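Local coordinates for magnesium-protoporphyrin O-methyltransferase (Synechocystis sp., PDB 4QDJ), which transfers a methyl group from S-adenosylmethionine to magnesium-protoporphyrin IX, giving its 13-monomethyl ester in chlorophyll biosynthesis, at residues W24-G29 with D39-H44; D49-W54 with S222-A227; C71-L76 with E94-E99; I132-L137 with I161-P166. All coordinates share one frame; numbering follows the deposited sequence. Where two conformers were deposited one is given.

Contact 1 of 4, residues W24-G29 with D39-H44; sequences WRRIYG and DIRVGH. With SAM (S-adenosylmethionine), chain B.
This contact forms part of the S-adenosylmethionine pocket. Y28, just past the end of helix 19-27, and H44, on helix 35-58, meet over the methionine end of the cofactor. Their rings make an offset stack, with centroids 4.0 Å apart and planes at 28°. Y28 CE1 lies over the centre of the H44 ring. W24 CE3, from helix 19-27, lies over a face of the Y28 ring, near its rim. The edge of the H44 ring is turned to the ligand. H44 NE2 is shared by both carboxylate oxygens: it donates to SAM OXT at 2.7 Å and more weakly to SAM O at 2.9 Å. This fork, together with the stack, should restrain the imidazole and fix the carboxylate end of the cofactor.

R41 ties the two helices together away from the ligand. Its chain runs straight to CD, then bends at chi3 (-72°), which turns the guanidinium edge to the carboxyl end of helix 19-27. R41 NE donates to I27 O at 2.9 Å, and R41 NH2 to R26 O at 2.8 Å. Both oxygens lie close to the guanidinium plane. R26 O also accepts from G29 N, which comes from the other face of its carbonyl plane. G29 O sits over a face of the guanidinium, and R41 NH2 has a further partner in G31 O.

A small apolar patch also joins the helices. I40 CG2 packs against W24 CZ3 and I27 CG2. At the ligand, Y28 OH stands 3.1 Å from SAM CE, the methyl carbon to be transferred.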
# COMPACT_ATOMS: atom_id res chain seq x y z
N TRP A 24 6.99 10.86 -7.57
CA TRP A 24 6.60 10.24 -6.31
C TRP A 24 7.77 9.98 -5.36
O TRP A 24 7.60 9.99 -4.14
CB TRP A 24 5.74 9.00 -6.54
CG TRP A 24 4.37 9.38 -7.00
CD1 TRP A 24 3.92 9.43 -8.29
CD2 TRP A 24 3.28 9.83 -6.19
NE1 TRP A 24 2.62 9.86 -8.33
CE2 TRP A 24 2.20 10.11 -7.05
CE3 TRP A 24 3.11 10.01 -4.81
CZ2 TRP A 24 0.96 10.56 -6.57
CZ3 TRP A 24 1.88 10.45 -4.34
CH2 TRP A 24 0.83 10.72 -5.22
N ARG A 25 8.97 9.75 -5.90
CA ARG A 25 10.15 9.65 -5.06
C ARG A 25 10.36 10.97 -4.33
O ARG A 25 10.77 10.99 -3.17
CB ARG A 25 11.39 9.29 -5.89
CG ARG A 25 12.69 9.37 -5.11
CD ARG A 25 13.88 8.94 -5.95
NE ARG A 25 15.14 9.36 -5.35
CZ ARG A 25 16.34 9.03 -5.82
NH1 ARG A 25 16.45 8.26 -6.89
NH2 ARG A 25 17.43 9.47 -5.20
N ARG A 26 10.06 12.07 -5.02
CA ARG A 26 10.18 13.39 -4.42
C ARG A 26 9.10 13.62 -3.37
O ARG A 26 9.39 14.04 -2.25
CB ARG A 26 10.14 14.48 -5.50
CG ARG A 26 10.06 15.91 -4.98
CD ARG A 26 11.20 16.25 -4.02
NE ARG A 26 12.52 16.18 -4.64
CZ ARG A 26 13.22 17.24 -5.05
NH1 ARG A 26 12.73 18.46 -4.91
NH2 ARG A 26 14.41 17.07 -5.60
N ILE A 27 7.85 13.33 -3.72
CA ILE A 27 6.74 13.50 -2.78
C ILE A 27 6.95 12.66 -1.52
O ILE A 27 6.80 13.16 -0.40
CB ILE A 27 5.38 13.15 -3.42
CG1 ILE A 27 5.04 14.15 -4.53
CG2 ILE A 27 4.28 13.13 -2.37
CD1 ILE A 27 3.76 13.83 -5.27
N TYR A 28 7.32 11.40 -1.71
CA TYR A 28 7.53 10.47 -0.60
C TYR A 28 8.89 10.64 0.07
O TYR A 28 9.19 9.97 1.05
CB TYR A 28 7.40 9.03 -1.07
CG TYR A 28 6.00 8.60 -1.44
CD1 TYR A 28 4.88 9.29 -0.97
CD2 TYR A 28 5.79 7.50 -2.26
CE1 TYR A 28 3.60 8.88 -1.31
CE2 TYR A 28 4.51 7.09 -2.60
CZ TYR A 28 3.43 7.78 -2.12
OH TYR A 28 2.16 7.37 -2.46
N GLY A 29 9.71 11.53 -0.48
CA GLY A 29 11.06 11.73 0.03
C GLY A 29 11.24 13.09 0.66
O GLY A 29 10.36 13.60 1.35
N ASP A 39 1.07 18.98 0.43
CA ASP A 39 -0.16 18.53 1.06
C ASP A 39 -0.31 17.01 0.94
O ASP A 39 -0.72 16.34 1.89
CB ASP A 39 -1.36 19.24 0.44
CG ASP A 39 -2.67 18.88 1.11
OD1 ASP A 39 -3.02 19.52 2.12
OD2 ASP A 39 -3.34 17.94 0.62
N ILE A 40 0.04 16.48 -0.22
CA ILE A 40 0.00 15.04 -0.46
C ILE A 40 1.04 14.32 0.39
O ILE A 40 0.76 13.27 0.97
CB ILE A 40 0.22 14.72 -1.95
CG1 ILE A 40 -0.92 15.30 -2.79
CG2 ILE A 40 0.34 13.22 -2.17
CD1 ILE A 40 -0.72 15.16 -4.28
N ARG A 41 2.24 14.88 0.46
CA ARG A 41 3.31 14.33 1.30
C ARG A 41 2.86 14.20 2.75
O ARG A 41 3.00 13.14 3.36
CB ARG A 41 4.57 15.20 1.21
CG ARG A 41 5.65 14.82 2.22
CD ARG A 41 6.82 15.78 2.16
NE ARG A 41 7.62 15.62 0.95
CZ ARG A 41 8.59 16.44 0.59
NH1 ARG A 41 8.89 17.50 1.34
NH2 ARG A 41 9.27 16.22 -0.53
N VAL A 42 2.30 15.28 3.28
CA VAL A 42 1.84 15.31 4.67
C VAL A 42 0.67 14.35 4.91
O VAL A 42 0.65 13.61 5.90
CB VAL A 42 1.45 16.74 5.10
CG1 VAL A 42 0.79 16.74 6.47
CG2 VAL A 42 2.67 17.65 5.08
N GLY A 43 -0.29 14.35 3.99
CA GLY A 43 -1.44 13.47 4.11
C GLY A 43 -1.05 12.00 4.07
O GLY A 43 -1.51 11.19 4.88
N HIS A 44 -0.20 11.66 3.11
CA HIS A 44 0.28 10.29 2.97
C HIS A 44 1.06 9.85 4.21
O HIS A 44 0.93 8.72 4.66
CB HIS A 44 1.14 10.14 1.72
CG HIS A 44 1.88 8.84 1.64
ND1 HIS A 44 3.22 8.74 1.92
CD2 HIS A 44 1.46 7.60 1.32
CE1 HIS A 44 3.60 7.48 1.78
NE2 HIS A 44 2.55 6.77 1.41
N SAM B . 1.66 1.82 -0.86
CA SAM B . 2.75 2.78 -1.02
C SAM B . 2.63 3.91 -0.01
O SAM B . 1.53 4.22 0.46
OXT SAM B . 3.62 4.53 0.37
CB SAM B . 2.83 3.34 -2.45
CG SAM B . 1.60 4.06 -2.98
SD SAM B . 1.87 4.73 -4.65
CE SAM B . 0.56 5.97 -4.76
C5' SAM B . 1.14 3.43 -5.66
C4' SAM B . 2.12 2.29 -5.89
O4' SAM B . 1.38 1.13 -6.24
C3' SAM B . 3.10 2.55 -7.02
O3' SAM B . 4.41 2.35 -6.54
C2' SAM B . 2.78 1.50 -8.06
O2' SAM B . 3.93 1.03 -8.72
C1' SAM B . 2.11 0.43 -7.22
N9 SAM B . 1.21 -0.44 -7.99
C8 SAM B . 0.25 -0.07 -8.89
N7 SAM B . -0.35 -1.18 -9.37
C5 SAM B . 0.22 -2.26 -8.77
C6 SAM B . -0.01 -3.62 -8.89
N6 SAM B . -0.94 -4.08 -9.72
N1 SAM B . 0.75 -4.50 -8.14
C2 SAM B . 1.71 -4.03 -7.28
N3 SAM B . 1.94 -2.67 -7.17
C4 SAM B . 1.20 -1.80 -7.91

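Contact 2 of 4, residues D49-W54 with S222-A227; sequences DSVVAW and SRILEA
The W54 indole lies between helix 35-58 and strand 221-229 in the Rossmann-like fold of class I methyltransferases, and its six-membered ring reaches I224 and E226 obliquely. One face of the indole is covered near its rim by S50 O, from the preceding turn of its own helix. R211 of the neighbouring strand makes a cation-pi contact with the ring. The W54 and E226 side chains run antiparallel past one another, and the E226 carboxylate plane is 17° from that of the indole. The touch itself is made by E226 CB, not by the carboxylate.

This is helix-on-sheet packing. The helix and strand segments run nearly parallel, at 19°, with their axes 10.6 Å apart. I224 bridges the two. Its CG2 branch stands anti to the backbone N and meets both W54 CZ3 and W54 CH2, each at 3.6 Å. The same methyl also touches V51 CG2 at 4.1 Å. The CD1 end of I224 reaches toward S50 CB. The hydroxyl of S50 is bonded to Q46 O within the helix.

Beyond CG the E226 chain is extended, and this carries the carboxylate on to R211 and R159, both outside the two segments. Their pairing with E226 OE2 would offset the cost of burying this charge. The nearest approach of E226 to the ring is from CB to W54 CZ3, 3.8 Å.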
# COMPACT_ATOMS: atom_id res chain seq x y z
N ASP A 49 1.52 6.71 9.21
CA ASP A 49 1.66 6.76 10.66
C ASP A 49 0.46 6.16 11.39
O ASP A 49 0.61 5.53 12.43
CB ASP A 49 1.91 8.20 11.15
CG ASP A 49 3.32 8.68 10.82
OD1 ASP A 49 4.20 7.84 10.53
OD2 ASP A 49 3.54 9.91 10.86
N SER A 50 -0.74 6.35 10.84
CA SER A 50 -1.95 5.80 11.43
C SER A 50 -1.93 4.27 11.40
O SER A 50 -2.32 3.61 12.37
CB SER A 50 -3.20 6.31 10.69
OG SER A 50 -3.43 7.68 10.96
N VAL A 51 -1.48 3.71 10.29
CA VAL A 51 -1.42 2.26 10.15
C VAL A 51 -0.34 1.66 11.06
O VAL A 51 -0.58 0.66 11.74
CB VAL A 51 -1.22 1.84 8.68
CG1 VAL A 51 -0.95 0.33 8.57
CG2 VAL A 51 -2.44 2.23 7.86
N VAL A 52 0.83 2.28 11.08
CA VAL A 52 1.89 1.85 11.98
C VAL A 52 1.39 1.88 13.43
O VAL A 52 1.62 0.94 14.19
CB VAL A 52 3.15 2.73 11.84
CG1 VAL A 52 4.18 2.39 12.92
CG2 VAL A 52 3.76 2.56 10.45
N ALA A 53 0.68 2.95 13.78
CA ALA A 53 0.15 3.10 15.14
C ALA A 53 -0.83 1.98 15.50
O ALA A 53 -0.81 1.48 16.63
CB ALA A 53 -0.50 4.47 15.31
N TRP A 54 -1.69 1.60 14.56
CA TRP A 54 -2.62 0.50 14.78
C TRP A 54 -1.86 -0.77 15.12
O TRP A 54 -2.18 -1.47 16.09
CB TRP A 54 -3.44 0.22 13.52
CG TRP A 54 -4.63 1.10 13.31
CD1 TRP A 54 -5.15 2.02 14.17
CD2 TRP A 54 -5.45 1.14 12.14
NE1 TRP A 54 -6.24 2.63 13.61
CE2 TRP A 54 -6.45 2.11 12.36
CE3 TRP A 54 -5.44 0.46 10.92
CZ2 TRP A 54 -7.43 2.41 11.41
CZ3 TRP A 54 -6.41 0.75 9.98
CH2 TRP A 54 -7.39 1.72 10.23
N SER A 222 -7.85 9.83 2.00
CA SER A 222 -7.60 8.40 2.10
C SER A 222 -8.40 7.78 3.23
O SER A 222 -8.16 8.07 4.40
CB SER A 222 -6.11 8.13 2.29
OG SER A 222 -5.81 6.76 2.10
N ARG A 223 -9.36 6.94 2.86
CA ARG A 223 -10.16 6.19 3.82
C ARG A 223 -9.45 4.88 4.11
O ARG A 223 -9.10 4.15 3.18
CB ARG A 223 -11.55 5.93 3.22
CG ARG A 223 -12.45 5.07 4.08
CD ARG A 223 -12.85 5.77 5.37
NE ARG A 223 -14.00 5.11 5.99
CZ ARG A 223 -14.18 4.98 7.30
NH1 ARG A 223 -13.28 5.46 8.15
NH2 ARG A 223 -15.27 4.37 7.76
N ILE A 224 -9.24 4.58 5.38
CA ILE A 224 -8.50 3.38 5.78
C ILE A 224 -9.42 2.38 6.47
O ILE A 224 -10.12 2.73 7.41
CB ILE A 224 -7.34 3.74 6.73
CG1 ILE A 224 -6.61 4.99 6.24
CG2 ILE A 224 -6.38 2.57 6.87
CD1 ILE A 224 -5.64 5.57 7.25
N LEU A 225 -9.40 1.14 6.00
CA LEU A 225 -10.20 0.08 6.62
C LEU A 225 -9.31 -1.06 7.08
O LEU A 225 -8.48 -1.56 6.32
CB LEU A 225 -11.23 -0.47 5.63
CG LEU A 225 -12.25 0.51 5.05
CD1 LEU A 225 -13.18 -0.21 4.08
CD2 LEU A 225 -13.04 1.19 6.16
N GLU A 226 -9.49 -1.47 8.33
CA GLU A 226 -8.88 -2.69 8.84
C GLU A 226 -9.93 -3.79 8.79
O GLU A 226 -10.99 -3.67 9.41
CB GLU A 226 -8.39 -2.51 10.27
CG GLU A 226 -7.80 -3.77 10.88
CD GLU A 226 -7.48 -3.63 12.36
OE1 GLU A 226 -8.30 -3.03 13.09
OE2 GLU A 226 -6.41 -4.10 12.79
N ALA A 227 -9.64 -4.84 8.03
CA ALA A 227 -10.56 -5.97 7.91
C ALA A 227 -9.96 -7.20 8.56
O ALA A 227 -8.77 -7.49 8.39
CB ALA A 227 -10.88 -6.23 6.45

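Contact 3 of 4, residues C71-L76 with E94-E99; sequences CGVGSL and EKMVGE. With SAM (S-adenosylmethionine), chain B.
M96 runs from helix 94-108 over the glycine-rich loop that follows strand 65-69, the loop of class I methyltransferases that cradles S-adenosylmethionine. Its CB rests on the carbonyl of G72, 3.7 Å from G72 O. CG turns to the cofactor and lies 3.7 Å from SAM O3'. SD then packs against V73 CG1 at 4.0 Å. The terminal CE touches both loop and ligand, 3.8 Å from G72 CA and 3.5 Å from SAM O3'. Bends at chi2 (-71°) and chi3 (-81°) curl the chain in this way, so the thioether and methyl pass beside the ribose.

The loop comes very close to the cofactor at G72. Its backbone has a positive phi of 61°, and a beta carbon here would collide with SAM CB. G72 CA is 3.6 Å from SAM O3'. G72 N is bonded to D91, whose other carboxylate oxygen binds the cofactor, so D91 links the loop to the ligand. G74 also has positive phi, and G74 N closes a turn onto C71 O. The carbonyl oxygen of C71 faces SAM CA. S75 CB and OG lie near the carboxylate atom SAM OXT.

One turn after M96, E99 runs alongside V73 in the same direction. The methylene carbons of E99 carry the packing, while its carboxylate pairs with R25 of helix 19-27. The closest side-chain touch between V73 and E99 is from V73 CG1 to E99 CG, 3.7 Å.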
# COMPACT_ATOMS: atom_id res chain seq x y z
N CYS A 71 4.21 -1.54 -2.44
CA CYS A 71 4.94 -0.89 -1.35
C CYS A 71 5.58 0.45 -1.70
O CYS A 71 6.05 1.17 -0.82
CB CYS A 71 6.00 -1.83 -0.79
SG CYS A 71 7.33 -2.24 -1.95
N GLY A 72 5.63 0.78 -2.99
CA GLY A 72 6.23 2.03 -3.42
C GLY A 72 7.70 2.10 -3.04
O GLY A 72 8.45 1.16 -3.28
N VAL A 73 8.11 3.22 -2.44
CA VAL A 73 9.49 3.38 -2.00
C VAL A 73 9.69 2.95 -0.55
O VAL A 73 10.67 3.33 0.09
CB VAL A 73 9.99 4.84 -2.19
CG1 VAL A 73 10.00 5.22 -3.67
CG2 VAL A 73 9.15 5.81 -1.38
N GLY A 74 8.75 2.15 -0.04
CA GLY A 74 8.89 1.56 1.28
C GLY A 74 8.48 2.44 2.45
O GLY A 74 8.92 2.22 3.58
N SER A 75 7.64 3.44 2.19
CA SER A 75 7.20 4.38 3.22
C SER A 75 6.56 3.69 4.42
O SER A 75 6.69 4.15 5.55
CB SER A 75 6.22 5.40 2.63
OG SER A 75 6.84 6.16 1.61
N LEU A 76 5.85 2.59 4.17
CA LEU A 76 5.26 1.81 5.25
C LEU A 76 6.16 0.64 5.65
O LEU A 76 6.30 0.34 6.84
CB LEU A 76 3.88 1.28 4.86
CG LEU A 76 3.21 0.39 5.90
CD1 LEU A 76 2.85 1.19 7.15
CD2 LEU A 76 1.99 -0.29 5.32
N GLU A 94 9.74 -1.72 -10.93
CA GLU A 94 11.11 -2.03 -10.53
C GLU A 94 11.85 -0.79 -10.01
O GLU A 94 12.70 -0.90 -9.13
CB GLU A 94 11.88 -2.69 -11.67
CG GLU A 94 11.97 -1.86 -12.95
CD GLU A 94 12.71 -2.58 -14.06
OE1 GLU A 94 13.10 -3.75 -13.86
OE2 GLU A 94 12.91 -1.97 -15.13
N LYS A 95 11.52 0.38 -10.54
CA LYS A 95 12.16 1.61 -10.09
C LYS A 95 11.78 1.94 -8.65
O LYS A 95 12.64 2.28 -7.84
CB LYS A 95 11.83 2.79 -11.01
CG LYS A 95 12.44 2.67 -12.40
CD LYS A 95 12.91 4.02 -12.92
CE LYS A 95 14.15 4.51 -12.18
NZ LYS A 95 14.72 5.73 -12.80
N MET A 96 10.49 1.82 -8.33
CA MET A 96 10.03 2.07 -6.97
C MET A 96 10.66 1.07 -6.00
O MET A 96 11.15 1.45 -4.94
CB MET A 96 8.50 2.04 -6.89
CG MET A 96 7.81 3.09 -7.75
SD MET A 96 7.98 4.79 -7.14
CE MET A 96 6.72 4.83 -5.87
N VAL A 97 10.65 -0.21 -6.39
CA VAL A 97 11.26 -1.28 -5.60
C VAL A 97 12.74 -1.02 -5.33
O VAL A 97 13.21 -1.20 -4.20
CB VAL A 97 11.13 -2.65 -6.31
CG1 VAL A 97 12.04 -3.69 -5.67
CG2 VAL A 97 9.69 -3.13 -6.30
N GLY A 98 13.46 -0.61 -6.37
CA GLY A 98 14.88 -0.34 -6.25
C GLY A 98 15.15 0.77 -5.25
O GLY A 98 16.10 0.69 -4.47
N GLU A 99 14.32 1.80 -5.27
CA GLU A 99 14.46 2.91 -4.34
C GLU A 99 14.14 2.46 -2.91
O GLU A 99 14.81 2.87 -1.97
CB GLU A 99 13.57 4.08 -4.75
CG GLU A 99 13.73 5.33 -3.90
CD GLU A 99 15.08 6.00 -4.07
OE1 GLU A 99 15.76 5.74 -5.09
OE2 GLU A 99 15.47 6.79 -3.19
N SAM B . 1.66 1.82 -0.86
CA SAM B . 2.75 2.78 -1.02
C SAM B . 2.63 3.91 -0.01
O SAM B . 1.53 4.22 0.46
OXT SAM B . 3.62 4.53 0.37
CB SAM B . 2.83 3.34 -2.45
CG SAM B . 1.60 4.06 -2.98
SD SAM B . 1.87 4.73 -4.65
CE SAM B . 0.56 5.97 -4.76
C5' SAM B . 1.14 3.43 -5.66
C4' SAM B . 2.12 2.29 -5.89
O4' SAM B . 1.38 1.13 -6.24
C3' SAM B . 3.10 2.55 -7.02
O3' SAM B . 4.41 2.35 -6.54
C2' SAM B . 2.78 1.50 -8.06
O2' SAM B . 3.93 1.03 -8.72
C1' SAM B . 2.11 0.43 -7.22
N9 SAM B . 1.21 -0.44 -7.99
C8 SAM B . 0.25 -0.07 -8.89
N7 SAM B . -0.35 -1.18 -9.37
C5 SAM B . 0.22 -2.26 -8.77
C6 SAM B . -0.01 -3.62 -8.89
N6 SAM B . -0.94 -4.08 -9.72
N1 SAM B . 0.75 -4.50 -8.14
C2 SAM B . 1.71 -4.03 -7.28
N3 SAM B . 1.94 -2.67 -7.17
C4 SAM B . 1.20 -1.80 -7.91

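Contact 4 of 4, residues I132-L137 with I161-P166; sequences ICLDVL and ILSFAP. With SAM (S-adenosylmethionine), chain B.
Residues I132 and C133 pair in parallel with I161 and L162: C133 N donates to I161 O at 2.9 Å, and S163 N donates to C133 O at 3.2 Å. The first bond is nearly straight at both ends. The second is more tilted. Regular pairing stops there, although L134 and S163 stay close. A water bridges the chains, donating to C133 O and S163 O and accepting from V136 N.

On one face of the sheet, I132 and I161 are neighbours, with I132 CG2 against I161 CB. On the other face, C133 CB meets L162 CD2 at 3.8 Å.

The loop beyond C133 turns sharply at D135, which has a left-handed backbone conformation. This brings its carboxylate back to the second strand. S163 OG donates to D135 OD1 at 2.8 Å, reaching it from above the carboxylate plane. The serine can do so because OG lies between its own backbone N and carbonyl carbon (chi1 71°). S222 OG also bonds to D135 OD1, and Y220 OH to OD2, so three hydroxyls hold this buried acid.

The same loop serves the cofactor. L134 O accepts from the SAM amino group at 2.7 Å, and D135 O lies 3.2 Å from the methyl carbon SAM CE.

The two strands belong to a beta-alpha-beta unit in the middle of the Rossmann-like sheet. Its helix 142-155 covers C133, L137 and L162. Helix 35-58 covers I132 and I161 through L55, and strand 221-229 pairs with the outer side of strand 159-164.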
# COMPACT_ATOMS: atom_id res chain seq x y z
N ILE A 132 -1.32 -5.67 3.68
CA ILE A 132 -1.62 -4.24 3.63
C ILE A 132 -1.47 -3.70 2.22
O ILE A 132 -0.50 -4.01 1.53
CB ILE A 132 -0.69 -3.44 4.58
CG1 ILE A 132 -0.71 -4.05 5.99
CG2 ILE A 132 -1.11 -1.98 4.62
CD1 ILE A 132 0.24 -3.37 6.95
N CYS A 133 -2.44 -2.90 1.79
CA CYS A 133 -2.40 -2.29 0.47
C CYS A 133 -2.88 -0.85 0.56
O CYS A 133 -4.08 -0.59 0.60
CB CYS A 133 -3.27 -3.09 -0.50
SG CYS A 133 -3.18 -2.57 -2.22
N LEU A 134 -1.93 0.08 0.62
CA LEU A 134 -2.25 1.50 0.83
C LEU A 134 -2.08 2.32 -0.43
O LEU A 134 -1.03 2.28 -1.08
CB LEU A 134 -1.36 2.10 1.92
CG LEU A 134 -1.41 1.49 3.32
CD1 LEU A 134 -0.56 2.32 4.28
CD2 LEU A 134 -2.84 1.37 3.82
N ASP A 135 -3.12 3.09 -0.77
CA ASP A 135 -3.08 4.04 -1.87
C ASP A 135 -2.65 3.41 -3.20
O ASP A 135 -1.91 4.01 -3.98
CB ASP A 135 -2.19 5.24 -1.54
CG ASP A 135 -2.72 6.07 -0.37
OD1 ASP A 135 -3.84 5.79 0.11
OD2 ASP A 135 -2.01 7.00 0.06
N VAL A 136 -3.11 2.19 -3.44
CA VAL A 136 -2.81 1.48 -4.67
C VAL A 136 -4.09 1.31 -5.50
O VAL A 136 -4.09 1.49 -6.72
CB VAL A 136 -2.20 0.09 -4.39
CG1 VAL A 136 -2.03 -0.70 -5.68
CG2 VAL A 136 -0.87 0.24 -3.67
N LEU A 137 -5.19 1.00 -4.81
CA LEU A 137 -6.47 0.74 -5.47
C LEU A 137 -7.00 1.95 -6.23
O LEU A 137 -7.84 1.81 -7.12
CB LEU A 137 -7.51 0.27 -4.44
CG LEU A 137 -7.19 -1.04 -3.73
CD1 LEU A 137 -8.25 -1.36 -2.68
CD2 LEU A 137 -7.07 -2.18 -4.73
N ILE A 161 -5.57 -4.79 5.48
CA ILE A 161 -5.74 -3.35 5.65
C ILE A 161 -5.64 -2.67 4.29
O ILE A 161 -4.70 -2.90 3.54
CB ILE A 161 -4.67 -2.77 6.60
CG1 ILE A 161 -4.88 -3.32 8.02
CG2 ILE A 161 -4.73 -1.25 6.62
CD1 ILE A 161 -3.72 -3.05 8.95
N LEU A 162 -6.64 -1.84 3.98
CA LEU A 162 -6.70 -1.16 2.69
C LEU A 162 -6.93 0.33 2.87
O LEU A 162 -7.55 0.75 3.85
CB LEU A 162 -7.86 -1.70 1.85
CG LEU A 162 -7.99 -3.20 1.57
CD1 LEU A 162 -9.30 -3.48 0.85
CD2 LEU A 162 -6.80 -3.69 0.76
N SER A 163 -6.44 1.13 1.93
CA SER A 163 -6.86 2.52 1.85
C SER A 163 -7.27 2.87 0.43
O SER A 163 -6.77 2.29 -0.54
CB SER A 163 -5.77 3.47 2.37
OG SER A 163 -4.68 3.54 1.48
N PHE A 164 -8.21 3.80 0.31
CA PHE A 164 -8.74 4.19 -0.99
C PHE A 164 -9.33 5.59 -0.90
O PHE A 164 -9.61 6.08 0.19
CB PHE A 164 -9.82 3.19 -1.45
CG PHE A 164 -11.00 3.10 -0.53
CD1 PHE A 164 -10.97 2.30 0.60
CD2 PHE A 164 -12.17 3.81 -0.80
CE1 PHE A 164 -12.06 2.21 1.45
CE2 PHE A 164 -13.26 3.72 0.04
CZ PHE A 164 -13.21 2.93 1.17
N ALA A 165 -9.50 6.23 -2.05
CA ALA A 165 -10.18 7.51 -2.11
C ALA A 165 -11.67 7.26 -2.20
O ALA A 165 -12.13 6.65 -3.17
CB ALA A 165 -9.70 8.31 -3.30
N PRO A 166 -12.43 7.70 -1.19
CA PRO A 166 -13.87 7.42 -1.17
C PRO A 166 -14.64 8.21 -2.23
O PRO A 166 -14.29 9.35 -2.53
CB PRO A 166 -14.29 7.86 0.24
CG PRO A 166 -13.29 8.88 0.63
CD PRO A 166 -11.99 8.45 -0.01
N SAM B . 1.66 1.82 -0.86
CA SAM B . 2.75 2.78 -1.02
C SAM B . 2.63 3.91 -0.01
O SAM B . 1.53 4.22 0.46
OXT SAM B . 3.62 4.53 0.37
CB SAM B . 2.83 3.34 -2.45
CG SAM B . 1.60 4.06 -2.98
SD SAM B . 1.87 4.73 -4.65
CE SAM B . 0.56 5.97 -4.76
C5' SAM B . 1.14 3.43 -5.66
C4' SAM B . 2.12 2.29 -5.89
O4' SAM B . 1.38 1.13 -6.24
C3' SAM B . 3.10 2.55 -7.02
O3' SAM B . 4.41 2.35 -6.54
C2' SAM B . 2.78 1.50 -8.06
O2' SAM B . 3.93 1.03 -8.72
C1' SAM B . 2.11 0.43 -7.22
N9 SAM B . 1.21 -0.44 -7.99
C8 SAM B . 0.25 -0.07 -8.89
N7 SAM B . -0.35 -1.18 -9.37
C5 SAM B . 0.22 -2.26 -8.77
C6 SAM B . -0.01 -3.62 -8.89
N6 SAM B . -0.94 -4.08 -9.72
N1 SAM B . 0.75 -4.50 -8.14
C2 SAM B . 1.71 -4.03 -7.28
N3 SAM B . 1.94 -2.67 -7.17
C4 SAM B . 1.20 -1.80 -7.91
O HOH W 1 -5.09 0.63 -1.86

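In the fold
Contacts 1, 3 and 4 surround one S-adenosylmethionine, their centres about 13 to 16 Å apart. Contact 2 does not touch the ligand. Helix 35-58 links contacts 1 and 2, whose centres are about 17 Å apart. The centres of contacts 2 and 4 are about 9 Å apart, and the two meet through neighbouring antiparallel strands, 221-229 and 159-164. L76 of contact 3 packs against both contact 2 and contact 4. Contacts 1, 3 and 4 follow one another along the chain, while contact 2 joins residues 49-54 to the C-terminal strand and so encloses contacts 3 and 4. The N-terminal helices thus complete a pocket at the C-terminal ends of the parallel strands.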